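Local coordinates for protein type II restriction enzyme AgeI (Thalassobius gelatinovorus, PDB 5DWB) that recognises the double-stranded DNA sequence 5'-ACCGGT-3' and cleaves it after the first A, leaving fragments with terminal 5'-phosphates, at residues Ile74-Lys79 / Gln86-Thr91; Glu102-Val107 / Ser260-Gln265; Ile113-Leu118 / Val141-Glu146. All coordinates share one frame; numbering follows the deposited sequence.

Contact 1 of 3, residues Ile74-Lys79 / Gln86-Thr91; sequences IYIREK and QSWVRT. With nucleotides of chain C; nucleotides of chain D.
In the DNA-binding face at the start of helix 84-108, Tyr75 of helix 63-78 packs on Trp88 and reaches past it to Ser87, a residue that lies against the phosphate backbone of the bound DNA. The two helix segments run at 131° to one another, their axes 10.1 Å apart. Tyr75 has CG anti to its own N (chi1 -178°), which carries the ring toward helix 84-108. Its CD1 comes to the edge of the indole, 3.7 Å from Trp88 CE3; the two ring planes are inclined at 52°, neither stacked nor perpendicular. Beside it, Ile76 CD1 rests against Trp88 CB at 3.8 Å. At the far end of the phenol, Tyr75 OH lies 2.7 Å from Ser87 OG, close to the ring plane, a distance fit for a hydrogen bond, though the proton is not settled, since Ser43 OG is also a weak partner. Ser87 OG in turn approaches OP1 of DC11 of chain C, at a modelled distance too short to trust. The same helix meets the minor-groove edge of the bases from both sides of Ser87 in sequence: Arg90 NE bonds O2 of that cytosine at 2.9 Å, and Gln86 O accepts from N2 of DG9 of chain C in an almost straight bond. Trp88 NE1 bonds a phosphate. Tyrosine suits this place: its ring packs between helices while its hydroxyl, in a second shell, probably steadies the serine beside the phosphate.

Contact 2 of 3, residues Glu102-Val107 / Ser260-Gln265; sequences ERYNPV and SGFSGQ
Where the C-terminal part of helix 84-108 passes the loop that follows strand 257-259, Arg103 lies across Phe262 and delivers its guanidinium to the loop backbone. The methylene part of the arginine does the hydrophobic work. Arg103 CB touches Phe262 CE2 at 3.5 Å, and Arg103 CG sits over the face of the phenyl, 4.1 Å from the ring centroid and 23° off its normal, a CH-pi contact. The guanidinium plane stands at 76° to that ring. Arg103 bends at chi2 (77°), a turn that carries the head from the phenyl toward the residues that follow it. There Arg103 NH2 gives a hydrogen bond to Gln265 O at 3.3 Å, close to the guanidinium plane but well above the plane of the carbonyl; NH1 adds a weak one to the same oxygen. Gly264 O lies over one face of the guanidinium and Tyr104 CE1 over the other, 3.6 Å above the plane, so the flat head is flanked on both faces, although Gly264 O makes no good hydrogen bond to it. The modelled approach of Arg103 to Phe262 O is too close and carries no weight.

Glycine fits at position 264 because its backbone angles would jam a CB against the preceding carbonyl. One turn further along the helix, Val107 CG1 rests 3.5 Å from Gln265 O. Pro106, lacking an N-H, suits the kinked turn here. Tyr104 OH is bonded to Asp267 and Tyr240, and Phe262 meets Tyr240 edge-to-face. Alkyl chain on ring and guanidinium at one main-chain carbonyl, that of Gln265, thus join helix to loop after strand 257-259, one of the two outermost strands of the mixed sheet within this chain, in the alpha/beta fold of a PDDEXK-clan nuclease.

Contact 3 of 3, residues Ile113-Leu118 / Val141-Glu146; sequences IRLTAL and VDVMIE
Leu118, just past the end of edge strand 113-117, closes the join with segment 141-146. Its CB lies 3.4 Å from Asp142 O; its CG also faces that oxygen; CD1 reaches Val141 CG1 at 3.9 Å; and CD2 meets Met144 CG at 3.7 Å, the leucine and methionine crossing at about a right angle. The two methyls thus divide between Val141 and Met144, while Leu118 N bonds Asp142 O.

From here the strands run antiparallel, opening the mixed sheet of the PDDEXK-clan fold. Thr116 with Met144 and Arg114 with Glu146 are hydrogen-bonded pairs, and Leu115 with Ile145 and Ala117 with Val143 are non-hydrogen-bonded ones. Leu115 CD2 packs on Ile145 CG1 at 3.7 Å on the face packed by helices 84-108 and 268-277, where apolar residues belong. Asp142 and Val143 together face Ile165 of strand 159-168, a classic beta bulge that sets Asp142 close to a DNA phosphate.

On the other face, Arg114 and Glu146 lie side by side. Arg114 bends at chi3 (64°), turning its NH2 edge onto Glu146 OE1 at 2.7 Å, from above the carboxylate plane, in a salt bridge. Arg129 pairs with Glu146 OE2, and Asp155 shares Arg114 NH2. With a leucine in place of Arg114, Glu146 OE1 and Asp155 would probably be left without this positive partner. A water lies within hydrogen-bonding distance of Glu146 OE1, Arg114 O and Thr116 OG1, with more acceptors in reach than protons to give. The buried carboxylate of Glu146 meets two arginines, with this water nearby, which is likely to favour its ionised form.

Overall arrangement
Contacts 1 and 2 both use helix 84-108, near opposite ends and with centres 25 Å apart; contact 3 takes the strand that comes next in the chain and lies nested within the loop closed by contact 2. Contacts 2 and 3 touch, Asn105 OD1 standing 2.6 Å from Leu115 N, probably a hydrogen bond. Contacts 1 and 3 are buried, whereas contact 2 is partly exposed. Their chemistry follows their places: an aromatic and hydroxyl interface facing DNA in contact 1, an arginine bonding a main-chain carbonyl in contact 2, and a sheet ladder with an apolar face and a mixed one bearing a salt bridge in contact 3.

Contact 1 of 3, residues Ile74-Lys79 / Gln86-Thr91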
loop_
_atom_site.group_PDB
_atom_site.type_symbol
_atom_site.label_atom_id
_atom_site.label_comp_id
_atom_site.label_asym_id
_atom_site.label_seq_id
_atom_site.Cartn_x
_atom_site.Cartn_y
_atom_site.Cartn_z
ATOM N N ILE A 74 -1.821 20.706 9.521
ATOM C CA ILE A 74 -0.974 21.880 9.371
ATOM C C ILE A 74 -0.017 21.705 8.193
ATOM O O ILE A 74 0.174 22.627 7.413
ATOM C CB ILE A 74 -0.184 22.191 10.656
ATOM C CG1 ILE A 74 -1.127 22.750 11.723
ATOM C CG2 ILE A 74 0.917 23.203 10.386
ATOM C CD1 ILE A 74 -0.451 23.035 13.051
ATOM N N TYR A 75 0.546 20.511 8.035
ATOM C CA TYR A 75 1.534 20.274 6.985
ATOM C C TYR A 75 0.958 20.403 5.578
ATOM O O TYR A 75 1.589 20.980 4.688
ATOM C CB TYR A 75 2.154 18.887 7.161
ATOM C CG TYR A 75 3.238 18.545 6.165
ATOM C CD1 TYR A 75 2.933 17.947 4.948
ATOM C CD2 TYR A 75 4.569 18.821 6.446
ATOM C CE1 TYR A 75 3.923 17.634 4.041
ATOM C CE2 TYR A 75 5.564 18.507 5.545
ATOM C CZ TYR A 75 5.239 17.911 4.346
ATOM O OH TYR A 75 6.241 17.599 3.454
ATOM N N ILE A 76 -0.236 19.856 5.388
ATOM C CA ILE A 76 -0.950 19.916 4.115
ATOM C C ILE A 76 -1.264 21.358 3.735
ATOM O O ILE A 76 -1.112 21.772 2.584
ATOM C CB ILE A 76 -2.266 19.108 4.189
ATOM C CG1 ILE A 76 -1.967 17.652 4.535
ATOM C CG2 ILE A 76 -3.063 19.227 2.893
ATOM C CD1 ILE A 76 -1.055 16.979 3.548
ATOM N N ARG A 77 -1.701 22.117 4.731
ATOM C CA ARG A 77 -2.033 23.520 4.552
ATOM C C ARG A 77 -0.814 24.346 4.136
ATOM O O ARG A 77 -0.916 25.225 3.279
ATOM C CB ARG A 77 -2.633 24.081 5.844
ATOM C CG ARG A 77 -3.326 25.416 5.678
ATOM C CD ARG A 77 -3.953 25.864 6.984
ATOM N NE ARG A 77 -2.953 26.294 7.958
ATOM C CZ ARG A 77 -2.863 25.822 9.199
ATOM N NH1 ARG A 77 -3.715 24.893 9.619
ATOM N NH2 ARG A 77 -1.922 26.278 10.022
ATOM N N GLU A 78 0.334 24.049 4.737
ATOM C CA GLU A 78 1.502 24.911 4.611
ATOM C C GLU A 78 2.495 24.532 3.509
ATOM O O GLU A 78 3.248 25.384 3.040
ATOM C CB GLU A 78 2.251 24.951 5.948
ATOM C CG GLU A 78 1.405 25.394 7.125
ATOM C CD GLU A 78 0.980 26.850 7.049
ATOM O OE1 GLU A 78 1.555 27.617 6.249
ATOM O OE2 GLU A 78 0.051 27.220 7.791
ATOM N N LYS A 79 2.514 23.266 3.103
ATOM C CA LYS A 79 3.538 22.798 2.166
ATOM C C LYS A 79 3.453 23.465 0.787
ATOM O O LYS A 79 2.376 23.567 0.184
ATOM C CB LYS A 79 3.464 21.285 2.010
ATOM C CG LYS A 79 4.680 20.693 1.328
ATOM C CD LYS A 79 5.872 20.665 2.270
ATOM C CE LYS A 79 7.114 20.130 1.571
ATOM N NZ LYS A 79 8.300 20.061 2.477
ATOM N N GLN A 86 0.912 14.030 -1.218
ATOM C CA GLN A 86 1.908 13.031 -1.584
ATOM C C GLN A 86 3.262 13.294 -0.915
ATOM O O GLN A 86 4.042 12.363 -0.687
ATOM C CB GLN A 86 2.063 12.985 -3.108
ATOM C CG GLN A 86 0.819 12.490 -3.867
ATOM C CD GLN A 86 0.537 11.020 -3.650
ATOM O OE1 GLN A 86 0.142 10.607 -2.562
ATOM N NE2 GLN A 86 0.742 10.220 -4.688
ATOM N N SER A 87 3.550 14.560 -0.617
ATOM C CA SER A 87 4.749 14.892 0.143
ATOM C C SER A 87 4.595 14.404 1.577
ATOM O O SER A 87 5.546 13.912 2.181
ATOM C CB SER A 87 5.032 16.394 0.129
ATOM O OG SER A 87 6.152 16.699 0.945
ATOM N N TRP A 88 3.394 14.564 2.124
ATOM C CA TRP A 88 3.100 14.048 3.452
ATOM C C TRP A 88 3.373 12.541 3.526
ATOM O O TRP A 88 4.001 12.069 4.472
ATOM C CB TRP A 88 1.650 14.353 3.831
ATOM C CG TRP A 88 1.175 13.652 5.071
ATOM C CD1 TRP A 88 0.317 12.591 5.129
ATOM C CD2 TRP A 88 1.528 13.958 6.431
ATOM N NE1 TRP A 88 0.109 12.224 6.438
ATOM C CE2 TRP A 88 0.840 13.041 7.252
ATOM C CE3 TRP A 88 2.355 14.914 7.027
ATOM C CZ2 TRP A 88 0.957 13.057 8.641
ATOM C CZ3 TRP A 88 2.470 14.926 8.411
ATOM C CH2 TRP A 88 1.776 14.004 9.200
ATOM N N VAL A 89 2.930 11.799 2.514
ATOM C CA VAL A 89 3.130 10.356 2.493
ATOM C C VAL A 89 4.618 10.013 2.534
ATOM O O VAL A 89 5.056 9.204 3.351
ATOM C CB VAL A 89 2.508 9.711 1.242
ATOM C CG1 VAL A 89 2.922 8.250 1.133
ATOM C CG2 VAL A 89 0.990 9.850 1.263
ATOM N N ARG A 90 5.392 10.661 1.672
ATOM C CA ARG A 90 6.816 10.391 1.571
ATOM C C ARG A 90 7.587 10.766 2.842
ATOM O O ARG A 90 8.576 10.106 3.195
ATOM C CB ARG A 90 7.399 11.128 0.367
ATOM C CG ARG A 90 8.913 10.998 0.226
ATOM C CD ARG A 90 9.354 9.555 0.050
ATOM N NE ARG A 90 10.791 9.473 -0.186
ATOM C CZ ARG A 90 11.659 8.913 0.651
ATOM N NH1 ARG A 90 11.232 8.338 1.770
ATOM N NH2 ARG A 90 12.952 8.901 0.350
ATOM N N THR A 91 7.144 11.815 3.534
ATOM C CA THR A 91 7.933 12.348 4.639
ATOM C C THR A 91 7.431 11.916 6.019
ATOM O O THR A 91 8.242 11.689 6.921
ATOM C CB THR A 91 7.989 13.898 4.601
ATOM O OG1 THR A 91 6.691 14.446 4.839
ATOM C CG2 THR A 91 8.518 14.388 3.260
ATOM P P DG C 9 1.745 10.580 -10.329
ATOM O OP1 DG C 9 0.506 10.989 -11.026
ATOM O OP2 DG C 9 2.844 9.892 -11.049
ATOM O "O5'" DG C 9 2.331 11.876 -9.598
ATOM C "C5'" DG C 9 1.449 12.698 -8.838
ATOM C "C4'" DG C 9 2.121 13.198 -7.572
ATOM O "O4'" DG C 9 2.308 12.103 -6.634
ATOM C "C3'" DG C 9 3.491 13.831 -7.762
ATOM O "O3'" DG C 9 3.611 14.899 -6.850
ATOM C "C2'" DG C 9 4.453 12.682 -7.430
ATOM C "C1'" DG C 9 3.685 11.935 -6.339
ATOM N N9 DG C 9 3.970 10.496 -6.293
ATOM C C8 DG C 9 4.042 9.637 -7.361
ATOM N N7 DG C 9 4.310 8.406 -7.024
ATOM C C5 DG C 9 4.407 8.441 -5.641
ATOM C C6 DG C 9 4.680 7.397 -4.719
ATOM O O6 DG C 9 4.893 6.195 -4.954
ATOM N N1 DG C 9 4.704 7.862 -3.408
ATOM C C2 DG C 9 4.485 9.165 -3.034
ATOM N N2 DG C 9 4.540 9.420 -1.718
ATOM N N3 DG C 9 4.223 10.152 -3.888
ATOM C C4 DG C 9 4.203 9.719 -5.171
ATOM P P DC C 11 8.736 16.094 -1.481
ATOM O OP1 DC C 11 8.249 16.632 -0.196
ATOM O OP2 DC C 11 8.845 16.980 -2.658
ATOM O "O5'" DC C 11 10.148 15.400 -1.230
ATOM C "C5'" DC C 11 10.297 14.455 -0.176
ATOM C "C4'" DC C 11 11.542 13.622 -0.391
ATOM O "O4'" DC C 11 11.280 12.594 -1.383
ATOM C "C3'" DC C 11 12.759 14.411 -0.913
ATOM O "O3'" DC C 11 13.928 13.983 -0.267
ATOM C "C2'" DC C 11 12.804 14.005 -2.382
ATOM C "C1'" DC C 11 12.382 12.555 -2.245
ATOM N N1 DC C 11 11.996 11.901 -3.514
ATOM C C2 DC C 11 12.012 10.512 -3.588
ATOM O O2 DC C 11 12.338 9.862 -2.584
ATOM N N3 DC C 11 11.670 9.912 -4.758
ATOM C C4 DC C 11 11.330 10.654 -5.811
ATOM N N4 DC C 11 11.003 10.020 -6.941
ATOM C C5 DC C 11 11.316 12.080 -5.754
ATOM C C6 DC C 11 11.653 12.656 -4.598
ATOM P P DC D 6 7.506 1.144 3.935
ATOM O OP1 DC D 6 7.995 0.883 5.312
ATOM O OP2 DC D 6 6.568 0.195 3.302
ATOM O "O5'" DC D 6 6.851 2.597 3.861
ATOM C "C5'" DC D 6 7.330 3.641 4.685
ATOM C "C4'" DC D 6 6.688 4.950 4.284
ATOM O "O4'" DC D 6 6.926 5.184 2.885
ATOM C "C3'" DC D 6 5.181 4.974 4.428
ATOM O "O3'" DC D 6 4.836 5.403 5.741
ATOM C "C2'" DC D 6 4.742 5.994 3.363
ATOM C "C1'" DC D 6 5.902 5.998 2.354
ATOM N N1 DC D 6 5.534 5.457 1.013
ATOM C C2 DC D 6 5.597 6.281 -0.119
ATOM O O2 DC D 6 5.955 7.457 0.007
ATOM N N3 DC D 6 5.258 5.765 -1.324
ATOM C C4 DC D 6 4.871 4.489 -1.421
ATOM N N4 DC D 6 4.544 4.024 -2.635
ATOM C C5 DC D 6 4.803 3.637 -0.282
ATOM C C6 DC D 6 5.137 4.155 0.899
#

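Contact 2 of 3, residues Glu102-Val107 / Ser260-Gln265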
loop_
_atom_site.group_PDB
_atom_site.type_symbol
_atom_site.label_atom_id
_atom_site.label_comp_id
_atom_site.label_asym_id
_atom_site.label_seq_id
_atom_site.Cartn_x
_atom_site.Cartn_y
_atom_site.Cartn_z
ATOM N N GLU A 102 14.389 9.129 18.350
ATOM C CA GLU A 102 14.674 10.292 19.191
ATOM C C GLU A 102 14.067 10.170 20.587
ATOM O O GLU A 102 14.715 10.478 21.589
ATOM C CB GLU A 102 14.155 11.568 18.511
ATOM C CG GLU A 102 14.446 12.859 19.272
ATOM C CD GLU A 102 15.906 13.280 19.191
ATOM O OE1 GLU A 102 16.632 12.808 18.287
ATOM O OE2 GLU A 102 16.334 14.087 20.040
ATOM N N ARG A 103 12.823 9.705 20.638
ATOM C CA ARG A 103 12.078 9.584 21.887
ATOM C C ARG A 103 12.591 8.472 22.802
ATOM O O ARG A 103 12.606 8.631 24.021
ATOM C CB ARG A 103 10.590 9.373 21.581
ATOM C CG ARG A 103 9.823 8.590 22.638
ATOM C CD ARG A 103 9.514 9.442 23.855
ATOM N NE ARG A 103 8.722 8.709 24.843
ATOM C CZ ARG A 103 9.234 7.914 25.778
ATOM N NH1 ARG A 103 10.547 7.733 25.857
ATOM N NH2 ARG A 103 8.431 7.295 26.634
ATOM N N TYR A 104 12.992 7.346 22.220
ATOM C CA TYR A 104 13.282 6.159 23.016
ATOM C C TYR A 104 14.768 5.866 23.314
ATOM O O TYR A 104 15.088 5.337 24.377
ATOM C CB TYR A 104 12.651 4.943 22.333
ATOM C CG TYR A 104 11.173 4.822 22.591
ATOM C CD1 TYR A 104 10.686 4.719 23.885
ATOM C CD2 TYR A 104 10.261 4.810 21.545
ATOM C CE1 TYR A 104 9.331 4.605 24.136
ATOM C CE2 TYR A 104 8.899 4.692 21.785
ATOM C CZ TYR A 104 8.442 4.591 23.083
ATOM O OH TYR A 104 7.096 4.474 23.336
ATOM N N ASN A 105 15.667 6.191 22.391
ATOM C CA ASN A 105 17.088 5.890 22.589
ATOM C C ASN A 105 17.693 6.426 23.904
ATOM O O ASN A 105 18.449 5.702 24.555
ATOM C CB ASN A 105 17.920 6.394 21.405
ATOM C CG ASN A 105 18.072 5.344 20.311
ATOM O OD1 ASN A 105 17.613 4.211 20.457
ATOM N ND2 ASN A 105 18.744 5.708 19.223
ATOM N N PRO A 106 17.381 7.682 24.303
ATOM C CA PRO A 106 17.904 8.137 25.600
ATOM C C PRO A 106 17.518 7.234 26.773
ATOM O O PRO A 106 18.315 7.037 27.694
ATOM C CB PRO A 106 17.272 9.525 25.763
ATOM C CG PRO A 106 17.095 10.005 24.388
ATOM C CD PRO A 106 16.680 8.777 23.604
ATOM N N VAL A 107 16.313 6.677 26.728
ATOM C CA VAL A 107 15.838 5.804 27.793
ATOM C C VAL A 107 16.365 4.381 27.612
ATOM O O VAL A 107 16.746 3.712 28.578
ATOM C CB VAL A 107 14.291 5.760 27.838
ATOM C CG1 VAL A 107 13.809 5.182 29.160
ATOM C CG2 VAL A 107 13.699 7.148 27.598
ATOM N N SER A 260 -0.269 3.251 24.563
ATOM C CA SER A 260 0.307 4.213 25.505
ATOM C C SER A 260 0.518 5.603 24.902
ATOM O O SER A 260 0.441 5.792 23.687
ATOM C CB SER A 260 1.645 3.702 26.055
ATOM O OG SER A 260 2.689 3.854 25.110
ATOM N N GLY A 261 0.814 6.564 25.772
ATOM C CA GLY A 261 1.239 7.879 25.340
ATOM C C GLY A 261 2.639 7.773 24.769
ATOM O O GLY A 261 3.354 6.806 25.044
ATOM N N PHE A 262 3.017 8.735 23.934
ATOM C CA PHE A 262 4.334 8.733 23.304
ATOM C C PHE A 262 5.431 9.247 24.231
ATOM O O PHE A 262 6.486 8.645 24.356
ATOM C CB PHE A 262 4.309 9.568 22.028
ATOM C CG PHE A 262 5.479 9.325 21.125
ATOM C CD1 PHE A 262 5.615 8.119 20.465
ATOM C CD2 PHE A 262 6.431 10.307 20.917
ATOM C CE1 PHE A 262 6.684 7.897 19.626
ATOM C CE2 PHE A 262 7.497 10.089 20.075
ATOM C CZ PHE A 262 7.626 8.884 19.430
ATOM N N SER A 263 5.168 10.372 24.876
ATOM C CA SER A 263 6.174 11.056 25.675
ATOM C C SER A 263 6.404 10.393 27.034
ATOM O O SER A 263 5.562 9.637 27.527
ATOM C CB SER A 263 5.770 12.525 25.859
ATOM O OG SER A 263 4.785 12.669 26.871
ATOM N N GLY A 264 7.579 10.629 27.605
ATOM C CA GLY A 264 7.875 10.131 28.934
ATOM C C GLY A 264 9.247 9.506 29.045
ATOM O O GLY A 264 10.118 9.722 28.205
ATOM N N GLN A 265 9.430 8.708 30.088
ATOM C CA GLN A 265 10.666 7.970 30.251
ATOM C C GLN A 265 10.405 6.491 30.016
ATOM O O GLN A 265 10.417 6.028 28.875
ATOM C CB GLN A 265 11.259 8.207 31.643
ATOM C CG GLN A 265 11.627 9.658 31.944
ATOM C CD GLN A 265 12.770 10.168 31.071
ATOM O OE1 GLN A 265 13.685 9.417 30.726
ATOM N NE2 GLN A 265 12.731 11.452 30.727
#

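Contact 3 of 3, residues Ile113-Leu118 / Val141-Glu146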
loop_
_atom_site.group_PDB
_atom_site.type_symbol
_atom_site.label_atom_id
_atom_site.label_comp_id
_atom_site.label_asym_id
_atom_site.label_seq_id
_atom_site.Cartn_x
_atom_site.Cartn_y
_atom_site.Cartn_z
ATOM N N ILE A 113 20.104 -1.035 25.159
ATOM C CA ILE A 113 19.329 -1.162 23.933
ATOM C C ILE A 113 19.422 0.106 23.076
ATOM O O ILE A 113 19.402 1.219 23.596
ATOM C CB ILE A 113 17.852 -1.469 24.254
ATOM C CG1 ILE A 113 17.747 -2.784 25.033
ATOM C CG2 ILE A 113 17.017 -1.547 22.989
ATOM C CD1 ILE A 113 16.425 -2.957 25.766
ATOM N N ARG A 114 19.546 -0.067 21.765
ATOM C CA ARG A 114 19.680 1.064 20.862
ATOM C C ARG A 114 18.842 0.889 19.604
ATOM O O ARG A 114 18.891 -0.161 18.965
ATOM C CB ARG A 114 21.143 1.267 20.483
ATOM C CG ARG A 114 21.413 2.544 19.715
ATOM C CD ARG A 114 22.895 2.683 19.442
ATOM N NE ARG A 114 23.403 1.623 18.576
ATOM C CZ ARG A 114 24.691 1.310 18.474
ATOM N NH1 ARG A 114 25.584 1.963 19.209
ATOM N NH2 ARG A 114 25.086 0.335 17.660
ATOM N N LEU A 115 18.072 1.917 19.256
ATOM C CA LEU A 115 17.303 1.922 18.013
ATOM C C LEU A 115 18.029 2.705 16.923
ATOM O O LEU A 115 18.648 3.742 17.192
ATOM C CB LEU A 115 15.922 2.528 18.233
ATOM C CG LEU A 115 15.024 1.874 19.276
ATOM C CD1 LEU A 115 13.752 2.680 19.426
ATOM C CD2 LEU A 115 14.707 0.438 18.882
ATOM N N THR A 116 17.950 2.214 15.691
ATOM C CA THR A 116 18.523 2.932 14.562
ATOM C C THR A 116 17.572 2.875 13.374
ATOM O O THR A 116 17.178 1.794 12.940
ATOM C CB THR A 116 19.895 2.359 14.140
ATOM O OG1 THR A 116 20.773 2.302 15.273
ATOM C CG2 THR A 116 20.523 3.232 13.071
ATOM N N ALA A 117 17.184 4.043 12.869
ATOM C CA ALA A 117 16.336 4.118 11.682
ATOM C C ALA A 117 17.140 3.749 10.439
ATOM O O ALA A 117 18.246 4.260 10.237
ATOM C CB ALA A 117 15.726 5.508 11.540
ATOM N N LEU A 118 16.591 2.854 9.621
ATOM C CA LEU A 118 17.301 2.365 8.444
ATOM C C LEU A 118 16.781 2.982 7.157
ATOM O O LEU A 118 15.638 2.761 6.760
ATOM C CB LEU A 118 17.192 0.848 8.351
ATOM C CG LEU A 118 17.362 0.061 9.647
ATOM C CD1 LEU A 118 16.905 -1.384 9.442
ATOM C CD2 LEU A 118 18.803 0.120 10.116
ATOM N N VAL A 141 12.499 -3.897 6.767
ATOM C CA VAL A 141 12.608 -3.538 8.179
ATOM C C VAL A 141 12.926 -2.046 8.306
ATOM O O VAL A 141 13.780 -1.530 7.585
ATOM C CB VAL A 141 13.683 -4.393 8.890
ATOM C CG1 VAL A 141 14.954 -4.430 8.063
ATOM C CG2 VAL A 141 13.956 -3.879 10.305
ATOM N N ASP A 142 12.239 -1.355 9.214
ATOM C CA ASP A 142 12.372 0.098 9.322
ATOM C C ASP A 142 13.363 0.532 10.387
ATOM O O ASP A 142 14.289 1.285 10.101
ATOM C CB ASP A 142 11.017 0.740 9.608
ATOM C CG ASP A 142 9.935 0.242 8.686
ATOM O OD1 ASP A 142 10.224 0.031 7.489
ATOM O OD2 ASP A 142 8.794 0.057 9.158
ATOM N N VAL A 143 13.154 0.078 11.617
ATOM C CA VAL A 143 14.035 0.446 12.720
ATOM C C VAL A 143 14.659 -0.789 13.351
ATOM O O VAL A 143 13.962 -1.593 13.971
ATOM C CB VAL A 143 13.286 1.220 13.815
ATOM C CG1 VAL A 143 14.233 1.535 14.970
ATOM C CG2 VAL A 143 12.672 2.488 13.250
ATOM N N MET A 144 15.966 -0.947 13.204
ATOM C CA MET A 144 16.617 -2.103 13.803
ATOM C C MET A 144 16.829 -1.867 15.290
ATOM O O MET A 144 16.992 -0.730 15.737
ATOM C CB MET A 144 17.937 -2.440 13.106
ATOM C CG MET A 144 19.109 -1.545 13.428
ATOM S SD MET A 144 20.651 -2.419 13.066
ATOM C CE MET A 144 21.829 -1.065 13.145
ATOM N N ILE A 145 16.734 -2.946 16.055
ATOM C CA ILE A 145 16.969 -2.910 17.489
ATOM C C ILE A 145 18.262 -3.645 17.812
ATOM O O ILE A 145 18.463 -4.784 17.383
ATOM C CB ILE A 145 15.813 -3.553 18.273
ATOM C CG1 ILE A 145 14.466 -3.038 17.759
ATOM C CG2 ILE A 145 15.973 -3.294 19.764
ATOM C CD1 ILE A 145 13.274 -3.672 18.426
ATOM N N GLU A 146 19.138 -2.990 18.565
ATOM C CA GLU A 146 20.413 -3.591 18.926
ATOM C C GLU A 146 20.579 -3.661 20.431
ATOM O O GLU A 146 20.044 -2.831 21.169
ATOM C CB GLU A 146 21.577 -2.811 18.327
ATOM C CG GLU A 146 21.821 -3.049 16.857
ATOM C CD GLU A 146 22.867 -2.103 16.318
ATOM O OE1 GLU A 146 22.859 -0.926 16.745
ATOM O OE2 GLU A 146 23.690 -2.524 15.477
HETATM O O HOH W 1 20.187 0.115 16.704
#